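Local coordinates for ATP-dependent 6-phosphofructokinase isozyme 2 (Escherichia coli, PDB 3UMO), which phosphorylates fructose 6-phosphate to fructose 1,6-bisphosphate with ATP and magnesium, the first committing step of glycolysis, as a homodimer of the ribokinase clan, at residues I181-P186 against R220-L225. Sequence-based numbering, arbitrary orientation.
With ATP (adenosine-5'-triphosphate), chain E.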
loop_
_atom_site.group_PDB
_atom_site.type_symbol
_atom_site.label_atom_id
_atom_site.label_comp_id
_atom_site.label_asym_id
_atom_site.label_seq_id
_atom_site.Cartn_x
_atom_site.Cartn_y
_atom_site.Cartn_z
ATOM N N ILE A 181 2.000 -26.477 33.543
ATOM C CA ILE A 181 1.491 -25.125 33.366
ATOM C C ILE A 181 -0.026 -25.171 33.519
ATOM O O ILE A 181 -0.676 -26.050 32.961
ATOM C CB ILE A 181 1.836 -24.583 31.964
ATOM C CG1 ILE A 181 3.350 -24.598 31.728
ATOM C CG2 ILE A 181 1.249 -23.189 31.748
ATOM C CD1 ILE A 181 4.154 -23.800 32.732
ATOM N N GLU A 182 -0.595 -24.231 34.271
ATOM C CA GLU A 182 -2.038 -24.233 34.510
ATOM C C GLU A 182 -2.837 -23.997 33.231
ATOM O O GLU A 182 -3.866 -24.635 32.997
ATOM C CB GLU A 182 -2.412 -23.174 35.551
ATOM C CG GLU A 182 -1.927 -23.487 36.959
ATOM C CD GLU A 182 -2.810 -24.488 37.682
ATOM O OE1 GLU A 182 -2.272 -25.296 38.468
ATOM O OE2 GLU A 182 -4.043 -24.454 37.475
ATOM N N LEU A 183 -2.356 -23.073 32.409
ATOM C CA LEU A 183 -3.062 -22.681 31.202
ATOM C C LEU A 183 -2.102 -22.040 30.225
ATOM O O LEU A 183 -1.298 -21.191 30.603
ATOM C CB LEU A 183 -4.164 -21.673 31.540
ATOM C CG LEU A 183 -4.883 -20.979 30.381
ATOM C CD1 LEU A 183 -5.701 -21.969 29.578
ATOM C CD2 LEU A 183 -5.769 -19.845 30.904
ATOM N N VAL A 184 -2.191 -22.439 28.962
ATOM C CA VAL A 184 -1.447 -21.761 27.906
ATOM C C VAL A 184 -2.431 -21.352 26.803
ATOM O O VAL A 184 -3.359 -22.104 26.493
ATOM C CB VAL A 184 -0.301 -22.660 27.355
ATOM C CG1 VAL A 184 -0.855 -23.937 26.732
ATOM C CG2 VAL A 184 0.570 -21.889 26.360
ATOM N N LYS A 185 -2.256 -20.155 26.242
ATOM C CA LYS A 185 -3.116 -19.695 25.147
ATOM C C LYS A 185 -2.331 -19.392 23.873
ATOM O O LYS A 185 -2.053 -18.230 23.558
ATOM C CB LYS A 185 -3.983 -18.467 25.519
ATOM C CG LYS A 185 -5.040 -18.161 24.416
ATOM C CD LYS A 185 -5.427 -16.690 24.282
ATOM C CE LYS A 185 -4.300 -15.829 23.689
ATOM N NZ LYS A 185 -3.817 -16.318 22.362
ATOM N N PRO A 186 -1.964 -20.440 23.130
ATOM C CA PRO A 186 -1.387 -20.128 21.826
ATOM C C PRO A 186 -2.488 -19.747 20.845
ATOM O O PRO A 186 -3.597 -20.286 20.916
ATOM C CB PRO A 186 -0.771 -21.459 21.393
ATOM C CG PRO A 186 -1.640 -22.507 22.059
ATOM C CD PRO A 186 -2.075 -21.890 23.377
ATOM N N ARG A 220 -4.345 -27.082 30.912
ATOM C CA ARG A 220 -5.349 -26.582 29.990
ATOM C C ARG A 220 -4.675 -25.875 28.826
ATOM O O ARG A 220 -3.737 -25.100 29.018
ATOM C CB ARG A 220 -6.271 -25.598 30.706
ATOM C CG ARG A 220 -6.842 -26.115 32.021
ATOM C CD ARG A 220 -7.531 -24.990 32.784
ATOM N NE ARG A 220 -7.906 -25.405 34.133
ATOM C CZ ARG A 220 -7.068 -25.439 35.165
ATOM N NH1 ARG A 220 -5.797 -25.088 35.009
ATOM N NH2 ARG A 220 -7.500 -25.831 36.356
ATOM N N VAL A 221 -5.156 -26.152 27.621
ATOM C CA VAL A 221 -4.674 -25.475 26.429
ATOM C C VAL A 221 -5.872 -24.833 25.757
ATOM O O VAL A 221 -6.849 -25.510 25.423
ATOM C CB VAL A 221 -3.994 -26.449 25.446
ATOM C CG1 VAL A 221 -3.656 -25.735 24.132
ATOM C CG2 VAL A 221 -2.741 -27.041 26.071
ATOM N N VAL A 222 -5.822 -23.523 25.587
ATOM C CA VAL A 222 -6.865 -22.858 24.832
ATOM C C VAL A 222 -6.241 -22.299 23.568
ATOM O O VAL A 222 -5.452 -21.357 23.626
ATOM C CB VAL A 222 -7.543 -21.743 25.654
ATOM C CG1 VAL A 222 -8.584 -21.005 24.808
ATOM C CG2 VAL A 222 -8.194 -22.341 26.893
ATOM N N VAL A 223 -6.573 -22.898 22.430
ATOM C CA VAL A 223 -6.079 -22.393 21.162
ATOM C C VAL A 223 -7.046 -21.330 20.664
ATOM O O VAL A 223 -8.198 -21.622 20.341
ATOM C CB VAL A 223 -5.970 -23.492 20.102
ATOM C CG1 VAL A 223 -5.260 -22.943 18.865
ATOM C CG2 VAL A 223 -5.219 -24.693 20.659
ATOM N N SER A 224 -6.588 -20.089 20.601
ATOM C CA SER A 224 -7.474 -19.030 20.128
ATOM C C SER A 224 -7.411 -18.954 18.597
ATOM O O SER A 224 -6.348 -19.119 17.986
ATOM C CB SER A 224 -7.170 -17.698 20.815
ATOM O OG SER A 224 -5.882 -17.183 20.487
ATOM N N LEU A 225 -8.571 -18.734 17.988
ATOM C CA LEU A 225 -8.757 -18.923 16.556
ATOM C C LEU A 225 -9.265 -17.654 15.868
ATOM O O LEU A 225 -9.971 -17.733 14.857
ATOM C CB LEU A 225 -9.771 -20.043 16.342
ATOM C CG LEU A 225 -9.459 -21.374 17.030
ATOM C CD1 LEU A 225 -10.609 -22.364 16.854
ATOM C CD2 LEU A 225 -8.167 -21.958 16.500
HETATM P PG ATP E . -3.369 -10.905 19.702
HETATM O O1G ATP E . -2.294 -11.249 20.673
HETATM O O2G ATP E . -4.010 -9.638 20.262
HETATM O O3G ATP E . -2.869 -10.690 18.315
HETATM P PB ATP E . -4.193 -13.511 19.479
HETATM O O1B ATP E . -3.640 -13.742 18.039
HETATM O O2B ATP E . -3.315 -14.117 20.594
HETATM O O3B ATP E . -4.503 -11.971 19.755
HETATM P PA ATP E . -6.869 -14.258 18.727
HETATM O O1A ATP E . -6.619 -13.556 17.424
HETATM O O2A ATP E . -7.352 -15.700 18.557
HETATM O O3A ATP E . -5.602 -14.231 19.623
HETATM O "O5'" ATP E . -7.936 -13.376 19.547
HETATM C "C5'" ATP E . -8.481 -13.883 20.717
HETATM C "C4'" ATP E . -9.939 -13.881 20.831
HETATM O "O4'" ATP E . -10.419 -12.585 20.412
HETATM C "C3'" ATP E . -10.581 -14.808 19.886
HETATM O "O3'" ATP E . -10.636 -16.091 20.387
HETATM C "C2'" ATP E . -11.909 -14.202 19.689
HETATM O "O2'" ATP E . -12.693 -14.412 20.791
HETATM C "C1'" ATP E . -11.577 -12.761 19.629
HETATM N N9 ATP E . -11.331 -12.320 18.257
HETATM C C8 ATP E . -10.128 -12.162 17.676
HETATM N N7 ATP E . -10.338 -11.744 16.403
HETATM C C5 ATP E . -11.666 -11.640 16.186
HETATM C C6 ATP E . -12.442 -11.258 15.087
HETATM N N6 ATP E . -11.806 -10.850 13.790
HETATM N N1 ATP E . -13.780 -11.267 15.213
HETATM C C2 ATP E . -14.371 -11.631 16.364
HETATM N N3 ATP E . -13.652 -11.997 17.429
HETATM C C4 ATP E . -12.309 -12.008 17.370
#
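K185 and S224 meet where two parallel strands run out at the nucleotide: K185 NZ donates to S224 OG at 2.9 Å. The lysine leaves with CG anti to the backbone N (chi1 -171°), passes CG close by V222 O, then bends at chi3 and chi4, which brings NZ to both S224 OG and the beta-phosphate oxygen O2B of ATP. S224 OG faces the alpha-phosphate oxygen O2A (2.8 Å) and the bridging O3A (3.1 Å), and its single proton may go to either.

At the far end the extended R220 side chain runs alongside E182. Its NH1 forks within the guanidinium plane, giving one bond to E182 O (2.8 Å) and a salt bridge to E182 OE2 (3.1 Å), each met from above the acceptor's plane; carboxylate and guanidinium are turned 36° apart. The other carboxylate oxygen, E182 OE1, makes a salt bridge to K219.

Between these ends the backbone is laced by V184 N to R220 O (3.1 Å), V222 N to V184 O (3.0 Å) and S224 N to P186 O. On one side L183 CD1 crosses to V222 CG2 at 3.7 Å, and M275 of helix 272-286 packs on both residues. On the other, V184 CG1 lies beside V221 CG2, and P186 sets CD against V221 CG1 and CG, more loosely, against V223 CG2; both valine side chains touch helix 204-214. Helices 188-195 and 204-214 lie in the connection between the two parallel strands, making it a beta-alpha-beta crossover of the ribokinase-like fold, whose strand ends here present K185 and S224 to the ATP phosphates.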